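Local coordinates for nucleoporin NUP82 (PDB 5CWW), which probably serves as a structural component of the nuclear pore complex and as a docking partner for transiently associated transport factors, at residues A268-W273 against P286-R291; P260-G265 against T293-L298; G44-I49 against Q559-A564. One frame throughout, in Å; residues are numbered along the deposited sequence.

All three contacts belong to the N-terminal beta-propeller part of the protein, and none surrounds a ligand. Contacts 1 and 2 are neighbours, their centres about 11 Å apart, and they touch directly: Pro269 CG of the first lies 3.8 Å from Leu298 CD1 of the second. Along the chain contact 1 sits inside the loop that contact 2 closes. Contact 3 lies across the chain's centre from both, about 28 Å from contact 1 and 30 Å from contact 2 between centres. It joins residues near the two ends of the modelled chain, so both other contacts fall within the span it closes.

Contact 1: residues A268-W273 against P286-R291; sequences APMTLW and PLLPQR
Met270 lies across Pro286 and Leu288, and a backbone bond joins the same segments: Leu287 N donates to Met270 O at 2.7 Å, nearly straight at 169° and in the plane of the carbonyl. The same oxygen also receives a CA-H...O contact from Pro286, which follows a cis peptide bond. A short, well-aligned bond of this kind fixes the main chains beside each other just where strand 272-276 begins.

The methionine side chain can be followed outward from here. Its CB rests against the proline ring, 3.9 Å from Pro286 CB. CG lies beside the backbone N and anti to the carbonyl carbon (chi1 -49°), a turn that carries it on toward Leu288, where Met270 CG and Leu288 CD2 are 3.9 Å apart. SD touches both partners, 3.8 Å from Pro286 CB and 4.0 Å from Leu288 CD1. Both branches of Leu288 are therefore used, CD2 against the middle of the methionine and CD1 against its sulfur.

Next to this group, Leu272 and Leu287 lie side by side and point the same way. The methyl Leu287 CD2 is 3.7 Å from Leu272 CD2 and touches Leu272 CB as closely. All five touching residues are buried, and their side chains meet through carbon and sulfur.

The contact continues the pairing of strands 272-276 and 281-284, antiparallel neighbours in one propeller sheet, past their ends; Leu272 is still bonded to Leu284 through the backbone. Helix 298-315 packs on Met270 through Leu298 and Leu302, Trp333 of helix 321-338 covers Met270, Pro286 and Leu288, and Val199 of strand 198-203 meets Leu272.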
ATOM      1  N   ALA B 268      14.447   4.978  -2.396  1.00 49.19           N
ATOM      2  CA  ALA B 268      13.524   3.881  -2.683  1.00 47.80           C
ATOM      3  C   ALA B 268      13.257   2.966  -1.482  1.00 46.41           C
ATOM      4  O   ALA B 268      12.104   2.659  -1.184  1.00 44.92           O
ATOM      5  CB  ALA B 268      14.047   3.059  -3.857  1.00 48.20           C
ATOM      6  N   PRO B 269      14.312   2.534  -0.774  1.00 49.42           N
ATOM      7  CA  PRO B 269      14.021   1.597   0.320  1.00 49.02           C
ATOM      8  C   PRO B 269      13.387   2.245   1.556  1.00 48.47           C
ATOM      9  O   PRO B 269      13.088   1.526   2.507  1.00 47.51           O
ATOM     10  CB  PRO B 269      15.395   1.003   0.659  1.00 50.53           C
ATOM     11  CG  PRO B 269      16.422   1.844  -0.051  1.00 51.88           C
ATOM     12  CD  PRO B 269      15.733   2.915  -0.832  1.00 51.54           C
ATOM     13  N   MET B 270      13.178   3.561   1.538  1.00 46.48           N
ATOM     14  CA  MET B 270      12.443   4.247   2.604  1.00 46.75           C
ATOM     15  C   MET B 270      11.117   4.798   2.099  1.00 43.61           C
ATOM     16  O   MET B 270      10.495   5.626   2.764  1.00 42.69           O
ATOM     17  CB  MET B 270      13.253   5.407   3.181  1.00 50.68           C
ATOM     18  CG  MET B 270      14.665   5.068   3.554  1.00 52.69           C
ATOM     19  SD  MET B 270      15.541   6.534   4.115  1.00 56.74           S
ATOM     20  CE  MET B 270      17.219   5.914   4.082  1.00 68.24           C
ATOM     21  N   THR B 271      10.698   4.360   0.919  1.00 43.74           N
ATOM     22  CA  THR B 271       9.502   4.905   0.294  1.00 43.14           C
ATOM     23  C   THR B 271       8.382   3.879   0.293  1.00 40.96           C
ATOM     24  O   THR B 271       8.499   2.824  -0.329  1.00 41.53           O
ATOM     25  CB  THR B 271       9.776   5.361  -1.149  1.00 43.56           C
ATOM     26  OG1 THR B 271      10.886   6.268  -1.160  1.00 44.19           O
ATOM     27  CG2 THR B 271       8.550   6.056  -1.737  1.00 43.47           C
ATOM     28  N   LEU B 272       7.299   4.193   0.995  1.00 40.48           N
ATOM     29  CA  LEU B 272       6.102   3.363   0.956  1.00 39.95           C
ATOM     30  C   LEU B 272       5.172   3.879  -0.131  1.00 39.62           C
ATOM     31  O   LEU B 272       4.816   5.058  -0.151  1.00 40.06           O
ATOM     32  CB  LEU B 272       5.386   3.358   2.308  1.00 40.64           C
ATOM     33  CG  LEU B 272       4.124   2.493   2.379  1.00 40.97           C
ATOM     34  CD1 LEU B 272       4.467   1.017   2.208  1.00 41.60           C
ATOM     35  CD2 LEU B 272       3.380   2.726   3.694  1.00 42.25           C
ATOM     36  N   TRP B 273       4.803   2.989  -1.044  1.00 40.97           N
ATOM     37  CA  TRP B 273       3.895   3.315  -2.133  1.00 40.46           C
ATOM     38  C   TRP B 273       2.517   2.741  -1.844  1.00 41.58           C
ATOM     39  O   TRP B 273       2.406   1.629  -1.330  1.00 41.23           O
ATOM     40  CB  TRP B 273       4.428   2.762  -3.456  1.00 41.11           C
ATOM     41  CG  TRP B 273       5.590   3.521  -4.016  1.00 41.99           C
ATOM     42  CD1 TRP B 273       6.914   3.307  -3.756  1.00 41.94           C
ATOM     43  CD2 TRP B 273       5.536   4.610  -4.943  1.00 41.57           C
ATOM     44  NE1 TRP B 273       7.687   4.195  -4.466  1.00 42.19           N
ATOM     45  CE2 TRP B 273       6.863   5.007  -5.202  1.00 42.57           C
ATOM     46  CE3 TRP B 273       4.493   5.287  -5.581  1.00 41.38           C
ATOM     47  CZ2 TRP B 273       7.174   6.054  -6.066  1.00 43.31           C
ATOM     48  CZ3 TRP B 273       4.805   6.326  -6.442  1.00 42.56           C
ATOM     49  CH2 TRP B 273       6.133   6.697  -6.676  1.00 42.61           C
ATOM     50  N   PRO B 286      10.662   9.949   3.818  1.00 51.76           N
ATOM     51  CA  PRO B 286      11.210   8.646   4.213  1.00 53.40           C
ATOM     52  C   PRO B 286      10.458   7.996   5.373  1.00 53.68           C
ATOM     53  O   PRO B 286      10.370   8.588   6.449  1.00 57.64           O
ATOM     54  CB  PRO B 286      12.634   8.997   4.632  1.00 53.92           C
ATOM     55  CG  PRO B 286      12.510  10.360   5.219  1.00 53.79           C
ATOM     56  CD  PRO B 286      11.339  11.043   4.537  1.00 52.82           C
ATOM     57  N   LEU B 287       9.932   6.795   5.152  1.00 51.99           N
ATOM     58  CA  LEU B 287       9.232   6.055   6.196  1.00 48.87           C
ATOM     59  C   LEU B 287      10.173   5.032   6.822  1.00 46.30           C
ATOM     60  O   LEU B 287      10.549   4.052   6.177  1.00 49.13           O
ATOM     61  CB  LEU B 287       7.993   5.360   5.630  1.00 49.28           C
ATOM     62  CG  LEU B 287       7.141   4.590   6.643  1.00 50.38           C
ATOM     63  CD1 LEU B 287       6.514   5.535   7.660  1.00 50.76           C
ATOM     64  CD2 LEU B 287       6.070   3.777   5.934  1.00 50.75           C
ATOM     65  N   LEU B 288      10.548   5.269   8.076  1.00 44.42           N
ATOM     66  CA  LEU B 288      11.483   4.402   8.784  1.00 45.13           C
ATOM     67  C   LEU B 288      10.935   3.970  10.141  1.00 50.21           C
ATOM     68  O   LEU B 288      10.224   4.732  10.798  1.00 50.94           O
ATOM     69  CB  LEU B 288      12.825   5.114   8.978  1.00 43.77           C
ATOM     70  CG  LEU B 288      13.723   5.276   7.749  1.00 44.09           C
ATOM     71  CD1 LEU B 288      14.878   6.209   8.073  1.00 47.43           C
ATOM     72  CD2 LEU B 288      14.248   3.931   7.276  1.00 42.88           C
ATOM     73  N   PRO B 289      11.263   2.743  10.572  1.00 56.19           N
ATOM     74  CA  PRO B 289      10.998   2.396  11.971  1.00 57.07           C
ATOM     75  C   PRO B 289      11.948   3.149  12.900  1.00 55.79           C
ATOM     76  O   PRO B 289      12.840   3.843  12.410  1.00 57.20           O
ATOM     77  CB  PRO B 289      11.238   0.882  12.018  1.00 59.67           C
ATOM     78  CG  PRO B 289      12.070   0.578  10.829  1.00 59.89           C
ATOM     79  CD  PRO B 289      11.721   1.583   9.788  1.00 58.09           C
ATOM     80  N   GLN B 290      11.754   3.026  14.211  1.00 53.90           N
ATOM     81  CA  GLN B 290      12.582   3.740  15.181  1.00 53.05           C
ATOM     82  C   GLN B 290      14.058   3.419  14.998  1.00 52.95           C
ATOM     83  O   GLN B 290      14.921   4.266  15.230  1.00 51.69           O
ATOM     84  CB  GLN B 290      12.158   3.396  16.609  1.00 57.57           C
ATOM     85  CG  GLN B 290      10.774   3.887  16.972  1.00 61.36           C
ATOM     86  CD  GLN B 290      10.418   3.621  18.421  1.00 67.39           C
ATOM     87  OE1 GLN B 290       9.944   4.513  19.127  1.00 70.58           O
ATOM     88  NE2 GLN B 290      10.634   2.391  18.870  1.00 68.22           N
ATOM     89  N   ARG B 291      14.336   2.188  14.587  1.00 56.40           N
ATOM     90  CA  ARG B 291      15.699   1.743  14.330  1.00 61.61           C
ATOM     91  C   ARG B 291      15.745   1.031  12.986  1.00 60.63           C
ATOM     92  O   ARG B 291      14.804   0.327  12.624  1.00 59.89           O
ATOM     93  CB  ARG B 291      16.183   0.825  15.452  1.00 69.42           C
ATOM     94  CG  ARG B 291      16.635   1.569  16.699  1.00 75.41           C
ATOM     95  CD  ARG B 291      16.817   0.629  17.879  1.00 84.96           C
ATOM     96  NE  ARG B 291      15.572   0.435  18.620  1.00 91.45           N
ATOM     97  CZ  ARG B 291      15.156   1.212  19.618  1.00 96.85           C
ATOM     98  NH1 ARG B 291      15.881   2.252  20.013  1.00 98.97           N
ATOM     99  NH2 ARG B 291      14.008   0.950  20.225  1.00 98.36           N
TER

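Contact 2: residues P260-G265 against T293-L298; sequences PTRDSG and TPPPTL
Two connecting loops of the propeller meet here, Arg262 to Gly265 from the loop between strands 254-258 and 272-276, and Thr293 to Leu298 from the link that leads into helix 298-315. Arg262 reaches over with its chain extended from CG to NE, and Pro295 approaches from the opposite direction. The terminal nitrogen does the touching: Arg262 NH2 comes to 4.0 Å from Thr293 O and, at 4.1 Å, to Pro295 CD. Both partners lie oblique to the guanidinium plane.

Deeper in, Leu298 lays a methyl near the backbone of the other loop. With CG anti to the backbone N (chi1 -171°), its CD1 is brought to 4.4 Å from Ser264 O. Leu298 CD1 is equally distant from Gly265 C, so the leucine rests on main chain here. Its own backbone is held by the bond from Leu298 N to Pro295 O, 3.0 Å long, which closes the turn at the start of the helix. On the far loop, Gly265 is tied by its backbone to Glu397, and Arg262 also packs on Pro182.

No hydrogen bond crosses between the loops, and the arginine's distance from the Thr293 carbonyl is too great for one. Several polar ties of the two loops go to other parts of the chain, such as Asp263 O to Lys398 NZ. The contact thus rests on loose van der Waals approach, with at most a weak electrostatic attraction of a positive group for a carbonyl oxygen.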
ATOM      1  N   PRO B 260       9.534  -0.621  -2.418  1.00 49.06           N
ATOM      2  CA  PRO B 260      10.252  -1.097  -3.596  1.00 52.09           C
ATOM      3  C   PRO B 260      10.996  -2.388  -3.310  1.00 57.00           C
ATOM      4  O   PRO B 260      11.374  -2.649  -2.164  1.00 57.22           O
ATOM      5  CB  PRO B 260      11.224   0.045  -3.899  1.00 51.52           C
ATOM      6  CG  PRO B 260      10.516   1.249  -3.412  1.00 49.18           C
ATOM      7  CD  PRO B 260       9.804   0.802  -2.157  1.00 47.72           C
ATOM      8  N   THR B 261      11.157  -3.193  -4.354  1.00 65.67           N
ATOM      9  CA  THR B 261      12.047  -4.342  -4.341  1.00 69.85           C
ATOM     10  C   THR B 261      13.379  -3.902  -3.750  1.00 77.97           C
ATOM     11  O   THR B 261      13.849  -2.807  -4.053  1.00 77.24           O
ATOM     12  CB  THR B 261      12.247  -4.894  -5.762  1.00 66.08           C
ATOM     13  OG1 THR B 261      12.744  -3.848  -6.607  1.00 66.18           O
ATOM     14  CG2 THR B 261      10.930  -5.403  -6.330  1.00 66.27           C
ATOM     15  N   ARG B 262      13.992  -4.724  -2.905  1.00 83.91           N
ATOM     16  CA  ARG B 262      15.208  -4.279  -2.235  1.00 89.01           C
ATOM     17  C   ARG B 262      16.371  -4.291  -3.219  1.00 88.18           C
ATOM     18  O   ARG B 262      16.172  -4.448  -4.424  1.00 91.26           O
ATOM     19  CB  ARG B 262      15.535  -5.152  -1.021  1.00 93.81           C
ATOM     20  CG  ARG B 262      16.222  -4.381   0.110  1.00 96.92           C
ATOM     21  CD  ARG B 262      17.089  -5.274   0.984  1.00 99.08           C
ATOM     22  NE  ARG B 262      17.794  -4.508   2.010  1.00 99.43           N
ATOM     23  CZ  ARG B 262      18.592  -5.038   2.934  1.00100.27           C
ATOM     24  NH1 ARG B 262      18.796  -6.348   2.970  1.00101.86           N
ATOM     25  NH2 ARG B 262      19.187  -4.257   3.825  1.00100.25           N
ATOM     26  N   ASP B 263      17.582  -4.126  -2.698  1.00 88.02           N
ATOM     27  CA  ASP B 263      18.745  -3.819  -3.522  1.00 85.63           C
ATOM     28  C   ASP B 263      18.499  -2.523  -4.300  1.00 77.99           C
ATOM     29  O   ASP B 263      19.141  -2.270  -5.318  1.00 82.12           O
ATOM     30  CB  ASP B 263      19.059  -4.972  -4.481  1.00 89.27           C
ATOM     31  CG  ASP B 263      19.066  -6.321  -3.788  1.00 93.01           C
ATOM     32  OD1 ASP B 263      19.255  -6.359  -2.553  1.00 94.02           O
ATOM     33  OD2 ASP B 263      18.879  -7.346  -4.478  1.00 95.51           O
ATOM     34  N   SER B 264      17.569  -1.704  -3.808  1.00 65.09           N
ATOM     35  CA  SER B 264      17.253  -0.426  -4.436  1.00 57.02           C
ATOM     36  C   SER B 264      18.074   0.676  -3.795  1.00 55.54           C
ATOM     37  O   SER B 264      18.416   0.600  -2.618  1.00 54.49           O
ATOM     38  CB  SER B 264      15.762  -0.109  -4.319  1.00 52.62           C
ATOM     39  OG  SER B 264      14.978  -1.077  -4.990  1.00 51.29           O
ATOM     40  N   GLY B 265      18.385   1.702  -4.579  1.00 53.76           N
ATOM     41  CA  GLY B 265      19.200   2.806  -4.110  1.00 54.07           C
ATOM     42  C   GLY B 265      18.373   4.042  -3.843  1.00 52.54           C
ATOM     43  O   GLY B 265      17.142   4.014  -3.929  1.00 48.81           O
ATOM     44  N   THR B 293      18.466  -0.594   9.538  1.00 60.03           N
ATOM     45  CA  THR B 293      19.747  -1.126   9.082  1.00 62.10           C
ATOM     46  C   THR B 293      19.910  -0.888   7.583  1.00 61.38           C
ATOM     47  O   THR B 293      19.244  -1.539   6.781  1.00 60.98           O
ATOM     48  CB  THR B 293      19.863  -2.634   9.367  1.00 67.85           C
ATOM     49  OG1 THR B 293      19.795  -2.860  10.779  1.00 70.12           O
ATOM     50  CG2 THR B 293      21.177  -3.195   8.826  1.00 68.25           C
ATOM     51  N   PRO B 294      20.790   0.050   7.197  1.00 59.97           N
ATOM     52  CA  PRO B 294      21.034   0.288   5.772  1.00 58.20           C
ATOM     53  C   PRO B 294      22.182  -0.554   5.225  1.00 59.47           C
ATOM     54  O   PRO B 294      23.095  -0.889   5.979  1.00 61.05           O
ATOM     55  CB  PRO B 294      21.394   1.770   5.734  1.00 58.33           C
ATOM     56  CG  PRO B 294      22.101   1.994   7.032  1.00 60.09           C
ATOM     57  CD  PRO B 294      21.466   1.055   8.038  1.00 59.99           C
ATOM     58  N   PRO B 295      22.142  -0.893   3.930  1.00 59.46           N
ATOM     59  CA  PRO B 295      23.337  -1.507   3.347  1.00 61.01           C
ATOM     60  C   PRO B 295      24.457  -0.475   3.253  1.00 63.84           C
ATOM     61  O   PRO B 295      24.161   0.719   3.224  1.00 61.37           O
ATOM     62  CB  PRO B 295      22.865  -1.967   1.966  1.00 59.91           C
ATOM     63  CG  PRO B 295      21.726  -1.069   1.638  1.00 58.09           C
ATOM     64  CD  PRO B 295      21.054  -0.755   2.946  1.00 58.29           C
ATOM     65  N   PRO B 296      25.721  -0.923   3.208  1.00 68.97           N
ATOM     66  CA  PRO B 296      26.894  -0.046   3.326  1.00 71.72           C
ATOM     67  C   PRO B 296      26.868   1.177   2.408  1.00 70.49           C
ATOM     68  O   PRO B 296      27.482   2.194   2.732  1.00 71.39           O
ATOM     69  CB  PRO B 296      28.056  -0.968   2.945  1.00 75.45           C
ATOM     70  CG  PRO B 296      27.572  -2.335   3.249  1.00 75.38           C
ATOM     71  CD  PRO B 296      26.105  -2.325   2.965  1.00 72.04           C
ATOM     72  N   THR B 297      26.161   1.074   1.286  1.00 70.36           N
ATOM     73  CA  THR B 297      26.220   2.090   0.243  1.00 72.26           C
ATOM     74  C   THR B 297      25.042   3.067   0.242  1.00 68.64           C
ATOM     75  O   THR B 297      25.039   4.031  -0.525  1.00 71.13           O
ATOM     76  CB  THR B 297      26.293   1.428  -1.149  1.00 75.45           C
ATOM     77  OG1 THR B 297      26.398   2.438  -2.161  1.00 79.95           O
ATOM     78  CG2 THR B 297      25.059   0.568  -1.409  1.00 72.23           C
ATOM     79  N   LEU B 298      24.047   2.832   1.091  1.00 62.72           N
ATOM     80  CA  LEU B 298      22.835   3.651   1.067  1.00 58.88           C
ATOM     81  C   LEU B 298      23.087   5.064   1.594  1.00 59.53           C
ATOM     82  O   LEU B 298      22.812   6.047   0.906  1.00 57.78           O
ATOM     83  CB  LEU B 298      21.718   2.988   1.879  1.00 58.46           C
ATOM     84  CG  LEU B 298      20.340   3.645   1.741  1.00 59.04           C
ATOM     85  CD1 LEU B 298      19.805   3.500   0.320  1.00 59.55           C
ATOM     86  CD2 LEU B 298      19.352   3.064   2.738  1.00 57.80           C
TER

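Contact 3: residues G44-I49 against Q559-A564; sequences GPRRTI and QSPLAA
The backbones of Arg46-Ile49 and Pro561-Ala564 run 52° apart and are joined where Ala564 N donates to Arg46 O, 2.9 Å long and nearly in line with the carbonyl bond. A water adds a second link, accepting from Ile49 N and donating to Ala564 O.

Arg46 stretches along the other segment, CG anti to the backbone N (chi1 -174°) and the chain extended to NE, which brings NH1 to 2.7 Å from Pro561 O. The Ala563 methyl lies over one face of its guanidinium, 4.2 Å above the plane and offset toward the rim. NH1 and NH2 also make weak hydrogen bonds to the carbonyls of Ala580 and Thr581. A leucine in place of Arg46 would probably lose these weak bonds and leave the Ala563 methyl without the flat group it packs on.

Ala563 CB is also closely packed, 3.1 Å from Thr48 OG1 and 3.5 Å from Ile49 CD1. Arg47 brings NH1 to within 3.8 Å of Ala564 CB, but its NH2 forms a salt bridge with Asp391, while NH1 bonds to Phe492 O.

The contact brings the lead into strand 49-52, in the first propeller sheet, against the lead into strand 566-570, near the end of the chain, so N-terminal and C-terminal parts of the domain meet here. Strand 576-580 packs on Ile49 through Leu578 and Ala580, and Met491 of strand 491-494 touches Arg47 and Ala564.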
ATOM      1  N   GLY B  44     -11.579 -10.349  -2.358  1.00 94.59           N
ATOM      2  CA  GLY B  44     -10.328  -9.991  -1.718  1.00 85.36           C
ATOM      3  C   GLY B  44      -9.157 -10.735  -2.334  1.00 77.20           C
ATOM      4  O   GLY B  44      -9.352 -11.701  -3.072  1.00 78.58           O
ATOM      5  N   PRO B  45      -7.927 -10.290  -2.035  1.00 67.54           N
ATOM      6  CA  PRO B  45      -6.723 -10.952  -2.548  1.00 65.20           C
ATOM      7  C   PRO B  45      -6.504 -12.326  -1.924  1.00 67.23           C
ATOM      8  O   PRO B  45      -7.018 -12.597  -0.838  1.00 70.59           O
ATOM      9  CB  PRO B  45      -5.598  -9.989  -2.156  1.00 60.88           C
ATOM     10  CG  PRO B  45      -6.123  -9.250  -0.978  1.00 59.34           C
ATOM     11  CD  PRO B  45      -7.601  -9.124  -1.195  1.00 62.27           C
ATOM     12  N   ARG B  46      -5.751 -13.178  -2.615  1.00 65.47           N
ATOM     13  CA  ARG B  46      -5.458 -14.521  -2.129  1.00 64.60           C
ATOM     14  C   ARG B  46      -3.975 -14.842  -2.287  1.00 57.09           C
ATOM     15  O   ARG B  46      -3.562 -15.473  -3.266  1.00 58.38           O
ATOM     16  CB  ARG B  46      -6.299 -15.562  -2.872  1.00 72.46           C
ATOM     17  CG  ARG B  46      -6.152 -16.973  -2.315  1.00 79.82           C
ATOM     18  CD  ARG B  46      -6.888 -18.007  -3.154  1.00 88.48           C
ATOM     19  NE  ARG B  46      -6.792 -19.341  -2.559  1.00 94.70           N
ATOM     20  CZ  ARG B  46      -6.712 -20.479  -3.246  1.00 99.63           C
ATOM     21  NH1 ARG B  46      -6.721 -20.477  -4.572  1.00101.19           N
ATOM     22  NH2 ARG B  46      -6.627 -21.632  -2.598  1.00101.69           N
ATOM     23  N   ARG B  47      -3.181 -14.401  -1.314  1.00 55.48           N
ATOM     24  CA  ARG B  47      -1.760 -14.725  -1.258  1.00 55.12           C
ATOM     25  C   ARG B  47      -1.550 -15.907  -0.321  1.00 53.04           C
ATOM     26  O   ARG B  47      -0.869 -15.795   0.698  1.00 50.33           O
ATOM     27  CB  ARG B  47      -0.950 -13.514  -0.795  1.00 61.37           C
ATOM     28  CG  ARG B  47      -1.096 -12.310  -1.707  1.00 70.09           C
ATOM     29  CD  ARG B  47      -0.080 -11.227  -1.390  1.00 77.74           C
ATOM     30  NE  ARG B  47      -0.221 -10.086  -2.290  1.00 85.76           N
ATOM     31  CZ  ARG B  47       0.248 -10.050  -3.534  1.00 93.06           C
ATOM     32  NH1 ARG B  47       0.893 -11.094  -4.039  1.00 96.37           N
ATOM     33  NH2 ARG B  47       0.068  -8.969  -4.279  1.00 95.27           N
ATOM     34  N   THR B  48      -2.143 -17.040  -0.677  1.00 54.67           N
ATOM     35  CA  THR B  48      -2.215 -18.187   0.216  1.00 57.81           C
ATOM     36  C   THR B  48      -0.994 -19.106   0.122  1.00 59.16           C
ATOM     37  O   THR B  48      -0.961 -20.161   0.757  1.00 62.37           O
ATOM     38  CB  THR B  48      -3.482 -19.007  -0.072  1.00 61.38           C
ATOM     39  OG1 THR B  48      -3.640 -19.158  -1.487  1.00 62.50           O
ATOM     40  CG2 THR B  48      -4.707 -18.300   0.492  1.00 62.17           C
ATOM     41  N   ILE B  49       0.005 -18.705  -0.661  1.00 58.95           N
ATOM     42  CA  ILE B  49       1.248 -19.466  -0.769  1.00 57.99           C
ATOM     43  C   ILE B  49       2.446 -18.570  -0.476  1.00 57.38           C
ATOM     44  O   ILE B  49       2.569 -17.475  -1.026  1.00 57.50           O
ATOM     45  CB  ILE B  49       1.420 -20.103  -2.166  1.00 57.13           C
ATOM     46  CG1 ILE B  49       0.243 -21.033  -2.474  1.00 57.51           C
ATOM     47  CG2 ILE B  49       2.733 -20.882  -2.236  1.00 57.47           C
ATOM     48  CD1 ILE B  49       0.250 -21.609  -3.883  1.00 58.59           C
ATOM     49  N   GLN B 559     -14.585 -20.740 -11.730  1.00142.75           N
ATOM     50  CA  GLN B 559     -14.476 -19.426 -11.107  1.00143.92           C
ATOM     51  C   GLN B 559     -13.566 -19.449  -9.881  1.00143.09           C
ATOM     52  O   GLN B 559     -13.424 -18.441  -9.189  1.00143.45           O
ATOM     53  CB  GLN B 559     -15.863 -18.912 -10.716  1.00151.07           C
ATOM     54  CG  GLN B 559     -16.809 -18.742 -11.896  1.00153.61           C
ATOM     55  CD  GLN B 559     -18.189 -18.275 -11.479  1.00156.14           C
ATOM     56  OE1 GLN B 559     -18.636 -18.541 -10.364  1.00156.37           O
ATOM     57  NE2 GLN B 559     -18.873 -17.575 -12.377  1.00157.13           N
ATOM     58  N   SER B 560     -12.957 -20.600  -9.619  1.00124.02           N
ATOM     59  CA  SER B 560     -12.067 -20.763  -8.474  1.00104.69           C
ATOM     60  C   SER B 560     -10.916 -19.760  -8.519  1.00 98.39           C
ATOM     61  O   SER B 560     -10.214 -19.671  -9.523  1.00 87.87           O
ATOM     62  CB  SER B 560     -11.507 -22.185  -8.432  1.00103.89           C
ATOM     63  OG  SER B 560     -10.300 -22.233  -7.694  1.00104.76           O
ATOM     64  N   PRO B 561     -10.715 -19.001  -7.430  1.00 97.47           N
ATOM     65  CA  PRO B 561      -9.586 -18.068  -7.431  1.00 87.87           C
ATOM     66  C   PRO B 561      -8.254 -18.797  -7.313  1.00 84.18           C
ATOM     67  O   PRO B 561      -8.192 -19.869  -6.707  1.00 85.68           O
ATOM     68  CB  PRO B 561      -9.848 -17.202  -6.199  1.00 92.32           C
ATOM     69  CG  PRO B 561     -10.593 -18.093  -5.278  1.00 92.25           C
ATOM     70  CD  PRO B 561     -11.447 -18.973  -6.151  1.00 96.11           C
ATOM     71  N   LEU B 562      -7.206 -18.220  -7.892  1.00 74.47           N
ATOM     72  CA  LEU B 562      -5.882 -18.823  -7.851  1.00 68.72           C
ATOM     73  C   LEU B 562      -5.020 -18.147  -6.796  1.00 63.97           C
ATOM     74  O   LEU B 562      -5.061 -16.926  -6.635  1.00 62.31           O
ATOM     75  CB  LEU B 562      -5.204 -18.730  -9.221  1.00 67.28           C
ATOM     76  CG  LEU B 562      -5.978 -19.326 -10.400  1.00 68.32           C
ATOM     77  CD1 LEU B 562      -5.197 -19.141 -11.692  1.00 67.85           C
ATOM     78  CD2 LEU B 562      -6.287 -20.800 -10.169  1.00 70.66           C
ATOM     79  N   ALA B 563      -4.247 -18.948  -6.073  1.00 62.35           N
ATOM     80  CA  ALA B 563      -3.253 -18.413  -5.158  1.00 60.09           C
ATOM     81  C   ALA B 563      -2.240 -17.596  -5.951  1.00 58.28           C
ATOM     82  O   ALA B 563      -1.828 -18.001  -7.039  1.00 56.70           O
ATOM     83  CB  ALA B 563      -2.568 -19.532  -4.398  1.00 60.57           C
ATOM     84  N   ALA B 564      -1.862 -16.440  -5.414  1.00 58.81           N
ATOM     85  CA  ALA B 564      -0.891 -15.570  -6.066  1.00 58.37           C
ATOM     86  C   ALA B 564       0.355 -16.358  -6.440  1.00 58.65           C
ATOM     87  O   ALA B 564       0.895 -17.104  -5.623  1.00 59.74           O
ATOM     88  CB  ALA B 564      -0.529 -14.405  -5.162  1.00 58.09           C
TER
HETATM   89  O   HOH W   1       0.441 -16.709  -2.735  1.00 51.20           O